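PDB 3IBT: 1H-3-hydroxy-4-oxoquinoline 2,4-dioxygenase from Pseudomonas putida, which cleaves the heterocyclic ring of 3-hydroxy-1H-quinolin-4-one with O2, without any cofactor, giving N-formylanthranilate and carbon monoxide. Local coordinates for residues Leu113-Leu123 and Pro206-Pro215; Lys38-Phe48 and Leu248-Arg259. One frame throughout, in Å; residues are numbered along the deposited sequence.

Interaction 1: residues Leu113-Leu123 and Pro206-Pro215. Unlike the reference sequence in segment 113-123: I118 (reference Val).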
loop_
_atom_site.group_PDB
_atom_site.type_symbol
_atom_site.label_atom_id
_atom_site.label_comp_id
_atom_site.label_asym_id
_atom_site.label_seq_id
_atom_site.Cartn_x
_atom_site.Cartn_y
_atom_site.Cartn_z
ATOM N N LEU A 113 8.834 -2.827 -15.670
ATOM C CA LEU A 113 8.014 -1.740 -15.186
ATOM C C LEU A 113 8.855 -0.571 -14.680
ATOM O O LEU A 113 9.389 -0.604 -13.568
ATOM C CB LEU A 113 6.965 -2.224 -14.190
ATOM C CG LEU A 113 7.326 -3.289 -13.194
ATOM C CD1 LEU A 113 8.205 -2.654 -12.217
ATOM C CD2 LEU A 113 6.041 -3.697 -12.542
ATOM N N PRO A 114 8.975 0.471 -15.529
ATOM C CA PRO A 114 9.872 1.619 -15.311
ATOM C C PRO A 114 9.368 2.682 -14.322
ATOM O O PRO A 114 10.061 3.675 -14.116
ATOM C CB PRO A 114 10.010 2.221 -16.726
ATOM C CG PRO A 114 8.768 1.797 -17.470
ATOM C CD PRO A 114 8.205 0.580 -16.789
ATOM N N LYS A 115 8.174 2.475 -13.754
ATOM C CA LYS A 115 7.495 3.432 -12.875
ATOM C C LYS A 115 6.564 2.767 -11.896
ATOM O O LYS A 115 5.909 1.758 -12.197
ATOM C CB LYS A 115 6.635 4.372 -13.661
ATOM C CG LYS A 115 7.375 5.357 -14.456
ATOM C CD LYS A 115 6.477 6.537 -14.796
ATOM C CE LYS A 115 6.775 7.091 -16.175
ATOM N NZ LYS A 115 6.088 8.419 -16.334
ATOM N N THR A 116 6.442 3.372 -10.725
ATOM C CA THR A 116 5.582 2.798 -9.697
ATOM C C THR A 116 5.129 3.896 -8.720
ATOM O O THR A 116 5.751 4.961 -8.650
ATOM C CB THR A 116 6.333 1.649 -9.013
ATOM O OG1 THR A 116 5.446 0.898 -8.182
ATOM C CG2 THR A 116 7.505 2.182 -8.202
ATOM N N ILE A 117 4.034 3.690 -7.998
ATOM C CA ILE A 117 3.590 4.716 -7.070
ATOM C C ILE A 117 3.335 4.079 -5.761
ATOM O O ILE A 117 2.841 2.976 -5.662
ATOM C CB ILE A 117 2.272 5.328 -7.506
ATOM C CG1 ILE A 117 2.446 6.033 -8.855
ATOM C CG2 ILE A 117 1.693 6.241 -6.389
ATOM C CD1 ILE A 117 1.286 6.702 -9.332
ATOM N N ILE A 118 3.651 4.821 -4.740
ATOM C CA ILE A 118 3.436 4.409 -3.373
ATOM C C ILE A 118 2.716 5.539 -2.659
ATOM O O ILE A 118 2.892 6.704 -3.002
ATOM C CB ILE A 118 4.763 4.134 -2.709
ATOM C CG1 ILE A 118 5.757 5.258 -3.062
ATOM C CG2 ILE A 118 5.303 2.784 -3.170
ATOM C CD1 ILE A 118 7.137 4.971 -2.641
ATOM N N ILE A 119 1.893 5.201 -1.689
ATOM C CA ILE A 119 1.058 6.190 -1.052
ATOM C C ILE A 119 1.233 6.068 0.459
ATOM O O ILE A 119 1.009 5.010 1.034
ATOM C CB ILE A 119 -0.414 6.009 -1.441
ATOM C CG1 ILE A 119 -0.570 6.167 -2.951
ATOM C CG2 ILE A 119 -1.290 6.990 -0.709
ATOM C CD1 ILE A 119 -1.956 5.983 -3.448
ATOM N N ASP A 120 1.654 7.142 1.106
ATOM C CA ASP A 120 1.634 7.177 2.542
ATOM C C ASP A 120 2.356 6.023 3.186
ATOM O O ASP A 120 1.827 5.368 4.087
ATOM C CB ASP A 120 0.228 7.326 3.116
ATOM C CG ASP A 120 0.189 8.431 4.172
ATOM O OD1 ASP A 120 -0.420 9.483 3.882
ATOM O OD2 ASP A 120 0.841 8.300 5.258
ATOM N N TRP A 121 3.579 5.815 2.703
ATOM C CA TRP A 121 4.564 4.897 3.234
ATOM C C TRP A 121 5.533 5.717 4.076
ATOM O O TRP A 121 6.154 6.671 3.555
ATOM C CB TRP A 121 5.367 4.427 2.059
ATOM C CG TRP A 121 6.115 3.194 2.283
ATOM C CD1 TRP A 121 5.964 2.318 3.299
ATOM C CD2 TRP A 121 7.100 2.649 1.420
ATOM N NE1 TRP A 121 6.805 1.277 3.136
ATOM C CE2 TRP A 121 7.506 1.440 1.977
ATOM C CE3 TRP A 121 7.684 3.080 0.219
ATOM C CZ2 TRP A 121 8.474 0.621 1.383
ATOM C CZ3 TRP A 121 8.648 2.259 -0.394
ATOM C CH2 TRP A 121 9.025 1.037 0.195
ATOM N N LEU A 122 5.680 5.342 5.352
ATOM C CA LEU A 122 6.519 6.074 6.288
ATOM C C LEU A 122 7.994 5.849 5.974
ATOM O O LEU A 122 8.567 4.785 6.248
ATOM C CB LEU A 122 6.164 5.673 7.724
ATOM C CG LEU A 122 6.938 6.269 8.898
ATOM C CD1 LEU A 122 6.639 7.751 9.136
ATOM C CD2 LEU A 122 6.637 5.441 10.129
ATOM N N LEU A 123 8.599 6.868 5.378
ATOM C CA LEU A 123 9.904 6.689 4.781
ATOM C C LEU A 123 11.006 6.473 5.810
ATOM O O LEU A 123 12.092 5.952 5.476
ATOM C CB LEU A 123 10.240 7.854 3.880
ATOM C CG LEU A 123 9.283 7.964 2.719
ATOM C CD1 LEU A 123 9.592 9.241 1.980
ATOM C CD2 LEU A 123 9.324 6.786 1.768
ATOM N N PRO A 206 13.344 2.515 -10.898
ATOM C CA PRO A 206 12.235 3.128 -11.623
ATOM C C PRO A 206 12.065 4.551 -11.191
ATOM O O PRO A 206 12.617 4.954 -10.165
ATOM C CB PRO A 206 11.013 2.353 -11.126
ATOM C CG PRO A 206 11.417 1.753 -9.884
ATOM C CD PRO A 206 12.883 1.488 -9.955
ATOM N N GLU A 207 11.271 5.305 -11.936
ATOM C CA GLU A 207 10.755 6.547 -11.393
ATOM C C GLU A 207 9.696 6.145 -10.347
ATOM O O GLU A 207 8.773 5.349 -10.633
ATOM C CB GLU A 207 10.230 7.445 -12.501
ATOM C CG GLU A 207 11.259 7.652 -13.632
ATOM C CD GLU A 207 12.454 8.569 -13.258
ATOM O OE1 GLU A 207 12.271 9.800 -13.298
ATOM O OE2 GLU A 207 13.585 8.078 -12.967
ATOM N N ILE A 208 9.902 6.624 -9.120
ATOM C CA ILE A 208 9.024 6.324 -7.981
ATOM C C ILE A 208 8.363 7.613 -7.503
ATOM O O ILE A 208 9.048 8.622 -7.258
ATOM C CB ILE A 208 9.794 5.681 -6.801
ATOM C CG1 ILE A 208 10.718 4.575 -7.336
ATOM C CG2 ILE A 208 8.811 5.140 -5.745
ATOM C CD1 ILE A 208 11.545 3.869 -6.284
ATOM N N CYS A 209 7.039 7.589 -7.384
ATOM C CA CYS A 209 6.305 8.756 -6.942
ATOM C C CYS A 209 5.634 8.404 -5.642
ATOM O O CYS A 209 4.868 7.440 -5.593
ATOM C CB CYS A 209 5.263 9.132 -7.980
ATOM S SG CYS A 209 4.113 10.441 -7.506
ATOM N N HIS A 210 5.954 9.162 -4.594
ATOM C CA HIS A 210 5.339 9.024 -3.271
ATOM C C HIS A 210 4.282 10.087 -3.023
ATOM O O HIS A 210 4.618 11.275 -2.842
ATOM C CB HIS A 210 6.400 9.136 -2.159
ATOM C CG HIS A 210 5.869 8.790 -0.795
ATOM N ND1 HIS A 210 6.254 9.454 0.347
ATOM C CD2 HIS A 210 4.958 7.857 -0.400
ATOM C CE1 HIS A 210 5.628 8.932 1.394
ATOM N NE2 HIS A 210 4.829 7.963 0.966
ATOM N N ILE A 211 3.023 9.652 -3.006
ATOM C CA ILE A 211 1.869 10.484 -2.621
ATOM C C ILE A 211 1.583 10.294 -1.137
ATOM O O ILE A 211 1.637 9.195 -0.638
ATOM C CB ILE A 211 0.615 10.088 -3.418
ATOM C CG1 ILE A 211 0.836 10.308 -4.923
ATOM C CG2 ILE A 211 -0.566 10.916 -3.003
ATOM C CD1 ILE A 211 -0.135 9.507 -5.813
ATOM N N TYR A 212 1.289 11.339 -0.402
ATOM C CA TYR A 212 1.253 11.196 1.050
ATOM C C TYR A 212 0.786 12.468 1.728
ATOM O O TYR A 212 1.098 13.606 1.262
ATOM C CB TYR A 212 2.644 10.867 1.550
ATOM C CG TYR A 212 3.512 12.095 1.624
ATOM C CD1 TYR A 212 3.630 12.811 2.802
ATOM C CD2 TYR A 212 4.182 12.570 0.504
ATOM C CE1 TYR A 212 4.408 13.975 2.870
ATOM C CE2 TYR A 212 4.984 13.724 0.573
ATOM C CZ TYR A 212 5.078 14.425 1.760
ATOM O OH TYR A 212 5.830 15.566 1.859
ATOM N N SER A 213 0.039 12.296 2.816
ATOM C CA SER A 213 -0.370 13.432 3.653
ATOM C C SER A 213 0.268 13.386 5.042
ATOM O O SER A 213 0.598 14.402 5.641
ATOM C CB SER A 213 -1.878 13.446 3.786
ATOM O OG SER A 213 -2.489 13.311 2.507
ATOM N N GLN A 214 0.470 12.176 5.529
ATOM C CA GLN A 214 0.951 11.927 6.890
ATOM C C GLN A 214 2.366 11.306 6.866
ATOM O O GLN A 214 2.759 10.673 5.865
ATOM C CB GLN A 214 -0.046 10.976 7.569
ATOM C CG GLN A 214 -0.287 11.440 8.933
ATOM C CD GLN A 214 -1.225 10.570 9.698
ATOM O OE1 GLN A 214 -2.425 10.841 9.732
ATOM N NE2 GLN A 214 -0.676 9.549 10.386
ATOM N N PRO A 215 3.148 11.437 7.932
ATOM C CA PRO A 215 3.029 12.106 9.186
ATOM C C PRO A 215 3.048 13.640 9.022
ATOM O O PRO A 215 3.636 14.189 8.064
ATOM C CB PRO A 215 4.242 11.599 9.946
ATOM C CG PRO A 215 5.166 11.136 8.911
ATOM C CD PRO A 215 4.413 10.699 7.808
HETATM O O HOH W 1 4.432 8.789 4.968
#
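K115-I119 and E207-I211 pair in parallel, residue for residue, as neighbouring strands inside the central sheet of the alpha/beta-hydrolase fold. Their backbone bonds alternate regularly, I118 N to C209 O at 3.0 Å among them. On the face carrying T116, I118, I208 and H210, I208 CG2 lies between T116 CG2 and I118 CD1, touching both. CG1 of I118 stands between backbone N and carbonyl carbon (chi1 44°), which swings CD1 diagonally onto CG2 of I208, 3.5 Å away. On the other face I119 and I211 point the same way, and CD1 of I211 reaches obliquely back to I117 CG2, at 3.8 Å. The H210 ring fills the hollow where the first strand turns away: Y212 CB lies over one face, L123 CD2 over the opposite one, and W121 N donates to NE2 near the ring plane. Its ND1 bonds to Q224 of helix 218-230, so both ring nitrogens are held. Beyond the strands, D120, whose OD2 makes a weak hydrogen bond to the probable catalytic base H244, has its other oxygen fixed by backbone. S213 N, from above the carboxylate plane at 3.0 Å, and Q214 N, on the syn side at 3.3 Å, approach D120 OD1 from the same face.

Interaction 2: residues Lys38-Phe48 and Leu248-Arg259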
loop_
_atom_site.group_PDB
_atom_site.type_symbol
_atom_site.label_atom_id
_atom_site.label_comp_id
_atom_site.label_asym_id
_atom_site.label_seq_id
_atom_site.Cartn_x
_atom_site.Cartn_y
_atom_site.Cartn_z
ATOM N N LYS A 38 -12.294 2.689 -2.842
ATOM C CA LYS A 38 -13.651 2.736 -3.324
ATOM C C LYS A 38 -13.916 4.039 -4.032
ATOM O O LYS A 38 -14.690 4.054 -5.017
ATOM C CB LYS A 38 -14.677 2.496 -2.207
ATOM C CG LYS A 38 -14.776 3.603 -1.166
ATOM C CD LYS A 38 -15.915 3.284 -0.204
ATOM C CE LYS A 38 -16.402 4.561 0.486
ATOM N NZ LYS A 38 -16.765 4.421 1.944
ATOM N N ASN A 39 -13.261 5.115 -3.545
ATOM C CA ASN A 39 -13.451 6.464 -4.116
ATOM C C ASN A 39 -12.550 6.676 -5.298
ATOM O O ASN A 39 -12.970 7.246 -6.281
ATOM C CB ASN A 39 -13.244 7.583 -3.101
ATOM C CG ASN A 39 -14.289 7.581 -1.996
ATOM O OD1 ASN A 39 -15.424 7.082 -2.166
ATOM N ND2 ASN A 39 -13.907 8.138 -0.831
ATOM N N LEU A 40 -11.335 6.159 -5.223
ATOM C CA LEU A 40 -10.323 6.414 -6.251
ATOM C C LEU A 40 -10.494 5.588 -7.543
ATOM O O LEU A 40 -10.261 6.067 -8.656
ATOM C CB LEU A 40 -8.940 6.236 -5.625
ATOM C CG LEU A 40 -7.763 5.993 -6.520
ATOM C CD1 LEU A 40 -7.578 7.194 -7.420
ATOM C CD2 LEU A 40 -6.630 5.772 -5.630
ATOM N N ALA A 41 -10.927 4.350 -7.385
ATOM C CA ALA A 41 -11.051 3.447 -8.515
ATOM C C ALA A 41 -12.046 3.912 -9.547
ATOM O O ALA A 41 -11.690 3.941 -10.719
ATOM C CB ALA A 41 -11.345 2.018 -8.082
ATOM N N PRO A 42 -13.296 4.270 -9.154
ATOM C CA PRO A 42 -14.226 4.655 -10.234
ATOM C C PRO A 42 -13.705 5.828 -11.057
ATOM O O PRO A 42 -14.043 5.925 -12.215
ATOM C CB PRO A 42 -15.502 5.032 -9.484
ATOM C CG PRO A 42 -15.427 4.222 -8.248
ATOM C CD PRO A 42 -13.977 4.355 -7.850
ATOM N N LEU A 43 -12.851 6.663 -10.475
ATOM C CA LEU A 43 -12.253 7.758 -11.210
ATOM C C LEU A 43 -11.258 7.228 -12.244
ATOM O O LEU A 43 -11.335 7.601 -13.419
ATOM C CB LEU A 43 -11.585 8.769 -10.269
ATOM C CG LEU A 43 -12.434 9.401 -9.161
ATOM C CD1 LEU A 43 -11.702 10.475 -8.401
ATOM C CD2 LEU A 43 -13.740 9.957 -9.730
ATOM N N LEU A 44 -10.344 6.349 -11.835
ATOM C CA LEU A 44 -9.333 5.830 -12.752
ATOM C C LEU A 44 -9.900 4.840 -13.774
ATOM O O LEU A 44 -9.152 4.362 -14.640
ATOM C CB LEU A 44 -8.191 5.159 -11.992
ATOM C CG LEU A 44 -7.421 5.937 -10.922
ATOM C CD1 LEU A 44 -6.540 5.021 -10.065
ATOM C CD2 LEU A 44 -6.603 7.047 -11.538
ATOM N N ALA A 45 -11.193 4.511 -13.686
ATOM C CA ALA A 45 -11.798 3.520 -14.607
ATOM C C ALA A 45 -12.041 4.097 -16.010
ATOM O O ALA A 45 -12.468 3.389 -16.945
ATOM C CB ALA A 45 -13.081 2.942 -14.038
ATOM N N ARG A 46 -11.736 5.385 -16.132
ATOM C CA ARG A 46 -11.905 6.141 -17.347
ATOM C C ARG A 46 -10.721 5.841 -18.275
ATOM O O ARG A 46 -10.913 5.664 -19.496
ATOM C CB ARG A 46 -11.935 7.626 -16.948
ATOM C CG ARG A 46 -12.518 8.634 -17.967
ATOM C CD ARG A 46 -12.218 10.121 -17.501
ATOM N NE ARG A 46 -10.780 10.419 -17.251
ATOM C CZ ARG A 46 -10.257 11.639 -17.012
ATOM N NH1 ARG A 46 -11.039 12.727 -16.976
ATOM N NH2 ARG A 46 -8.933 11.776 -16.823
ATOM N N ASP A 47 -9.518 5.765 -17.671
ATOM C CA ASP A 47 -8.247 5.776 -18.401
ATOM C C ASP A 47 -7.553 4.453 -18.387
ATOM O O ASP A 47 -6.935 4.054 -19.374
ATOM C CB ASP A 47 -7.309 6.811 -17.814
ATOM C CG ASP A 47 -7.897 8.191 -17.846
ATOM O OD1 ASP A 47 -8.696 8.443 -18.759
ATOM O OD2 ASP A 47 -7.587 9.026 -16.962
ATOM N N PHE A 48 -7.691 3.768 -17.266
ATOM C CA PHE A 48 -6.975 2.552 -17.015
ATOM C C PHE A 48 -7.879 1.354 -16.852
ATOM O O PHE A 48 -9.061 1.501 -16.586
ATOM C CB PHE A 48 -6.271 2.716 -15.720
ATOM C CG PHE A 48 -5.315 3.817 -15.717
ATOM C CD1 PHE A 48 -5.688 5.067 -15.274
ATOM C CD2 PHE A 48 -4.010 3.608 -16.121
ATOM C CE1 PHE A 48 -4.787 6.078 -15.243
ATOM C CE2 PHE A 48 -3.106 4.619 -16.095
ATOM C CZ PHE A 48 -3.496 5.854 -15.656
ATOM N N LEU A 248 -8.783 7.862 0.305
ATOM C CA LEU A 248 -10.120 7.961 0.850
ATOM C C LEU A 248 -10.430 9.398 1.099
ATOM O O LEU A 248 -11.460 9.881 0.672
ATOM C CB LEU A 248 -10.208 7.220 2.176
ATOM C CG LEU A 248 -10.324 5.705 2.156
ATOM C CD1 LEU A 248 -10.314 5.192 3.605
ATOM C CD2 LEU A 248 -11.585 5.270 1.429
ATOM N N GLU A 249 -9.526 10.082 1.803
ATOM C CA GLU A 249 -9.702 11.500 2.125
ATOM C C GLU A 249 -9.708 12.454 0.879
ATOM O O GLU A 249 -10.457 13.452 0.827
ATOM C CB GLU A 249 -8.653 11.949 3.138
ATOM C CG GLU A 249 -9.002 13.287 3.752
ATOM C CD GLU A 249 -7.905 13.816 4.702
ATOM O OE1 GLU A 249 -6.734 13.327 4.600
ATOM O OE2 GLU A 249 -8.230 14.714 5.555
ATOM N N ASN A 250 -8.860 12.177 -0.096
ATOM C CA ASN A 250 -8.752 13.080 -1.200
ATOM C C ASN A 250 -8.674 12.383 -2.533
ATOM O O ASN A 250 -7.684 12.536 -3.251
ATOM C CB ASN A 250 -7.576 14.016 -1.014
ATOM C CG ASN A 250 -7.882 15.165 -0.040
ATOM O OD1 ASN A 250 -8.894 15.874 -0.154
ATOM N ND2 ASN A 250 -6.993 15.346 0.939
ATOM N N PRO A 251 -9.743 11.653 -2.900
ATOM C CA PRO A 251 -9.633 10.864 -4.121
ATOM C C PRO A 251 -9.384 11.745 -5.349
ATOM O O PRO A 251 -8.597 11.333 -6.182
ATOM C CB PRO A 251 -10.981 10.129 -4.219
ATOM C CG PRO A 251 -11.904 10.898 -3.345
ATOM C CD PRO A 251 -11.070 11.542 -2.270
ATOM N N VAL A 252 -9.989 12.940 -5.451
ATOM C CA VAL A 252 -9.797 13.771 -6.648
ATOM C C VAL A 252 -8.331 14.094 -6.791
ATOM O O VAL A 252 -7.772 14.028 -7.898
ATOM C CB VAL A 252 -10.615 15.074 -6.629
ATOM C CG1 VAL A 252 -10.134 16.055 -7.700
ATOM C CG2 VAL A 252 -12.082 14.769 -6.836
ATOM N N ALA A 253 -7.673 14.398 -5.668
ATOM C CA ALA A 253 -6.267 14.773 -5.747
ATOM C C ALA A 253 -5.410 13.577 -6.175
ATOM O O ALA A 253 -4.678 13.663 -7.178
ATOM C CB ALA A 253 -5.815 15.332 -4.489
ATOM N N VAL A 254 -5.526 12.454 -5.443
ATOM C CA VAL A 254 -4.777 11.254 -5.799
ATOM C C VAL A 254 -4.981 10.830 -7.262
ATOM O O VAL A 254 -4.040 10.416 -7.922
ATOM C CB VAL A 254 -5.080 10.091 -4.874
ATOM C CG1 VAL A 254 -4.310 8.859 -5.318
ATOM C CG2 VAL A 254 -4.679 10.430 -3.472
ATOM N N ALA A 255 -6.191 10.953 -7.790
ATOM C CA ALA A 255 -6.455 10.438 -9.131
ATOM C C ALA A 255 -5.661 11.272 -10.116
ATOM O O ALA A 255 -5.145 10.778 -11.137
ATOM C CB ALA A 255 -7.935 10.481 -9.443
ATOM N N GLN A 256 -5.537 12.553 -9.811
ATOM C CA GLN A 256 -4.942 13.424 -10.781
ATOM C C GLN A 256 -3.439 13.168 -10.811
ATOM O O GLN A 256 -2.807 13.248 -11.873
ATOM C CB GLN A 256 -5.266 14.875 -10.475
ATOM C CG GLN A 256 -4.782 15.798 -11.567
ATOM C CD GLN A 256 -5.444 15.488 -12.903
ATOM O OE1 GLN A 256 -6.554 14.899 -12.965
ATOM N NE2 GLN A 256 -4.778 15.887 -13.979
ATOM N N ALA A 257 -2.887 12.812 -9.652
ATOM C CA ALA A 257 -1.458 12.565 -9.488
ATOM C C ALA A 257 -1.067 11.267 -10.162
ATOM O O ALA A 257 -0.005 11.207 -10.811
ATOM C CB ALA A 257 -1.111 12.506 -8.025
ATOM N N ILE A 258 -1.917 10.239 -9.990
ATOM C CA ILE A 258 -1.722 8.935 -10.630
ATOM C C ILE A 258 -1.795 9.152 -12.127
ATOM O O ILE A 258 -0.889 8.793 -12.859
ATOM C CB ILE A 258 -2.755 7.894 -10.165
ATOM C CG1 ILE A 258 -2.514 7.525 -8.703
ATOM C CG2 ILE A 258 -2.674 6.638 -11.029
ATOM C CD1 ILE A 258 -3.604 6.715 -8.103
ATOM N N ARG A 259 -2.846 9.828 -12.561
ATOM C CA ARG A 259 -2.988 10.156 -13.962
ATOM C C ARG A 259 -1.762 10.819 -14.503
ATOM O O ARG A 259 -1.305 10.445 -15.564
ATOM C CB ARG A 259 -4.158 11.079 -14.181
ATOM C CG ARG A 259 -5.248 10.492 -15.030
ATOM C CD ARG A 259 -6.224 11.609 -15.419
ATOM N NE ARG A 259 -7.037 12.118 -14.292
ATOM C CZ ARG A 259 -8.100 11.500 -13.757
ATOM N NH1 ARG A 259 -8.501 10.298 -14.198
ATOM N NH2 ARG A 259 -8.770 12.091 -12.766
#
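Helix 40-44, short and weakly bonded, passes helix 251-259 at 43° with the axes 9.4 Å apart, L40 and P251 bringing their CA atoms nearest. This is helix-on-helix packing over one face of the alpha/beta-hydrolase sheet: the first helix belongs to the beta-alpha-beta crossover from strand 23-27 to strand 49-53, the second is the last helix of the chain. L40, with CG anti to the backbone N (chi1 160°), forks over the second helix: CD1 rests on A255, while CD2 touches V254 CG1, the two side chains crossing at about a right angle, and meets I258 CD1 tip to tip at 4.0 Å. L43 CD1 touches A255 CB, and L44 lies across I258. At the start, N39 CB packs on the P251 ring; N39 ND2 gives L248 O a weak hydrogen bond and is also hydrogen-bonded to D161. At the far end, R46 grips D47 side-on through NE and NH2, and R259 NH1 reaches OD2 from above the carboxylate plane, the two flat groups nearly perpendicular. Replacing R259 by an alanine would probably leave D47 OD2 with R46 alone and the two segments without their salt bridge. Within its own helix, R259 NE donates to Q256 OE1 at 3.1 Å and 170°.

The two contacts illustrate how chemistry follows depth in a layered fold. Interaction 1 is buried in the sheet, where regular backbone bonding joins two strands and isoleucines pack on both faces; its buried H210 and D120 are held by hydrogen bonds close to the active site. Interaction 2, only partly buried, joins two helices mainly by side chains, apolar toward the sheet and charged at its outer rim. They share no segment, yet they touch: I117 CD1 packs on I258 CG1 and I211 CD1 on A257 CB, so the C-terminal helix rests on the strands of interaction 1. In sequence, interaction 1 is nested within the loop that interaction 2 closes.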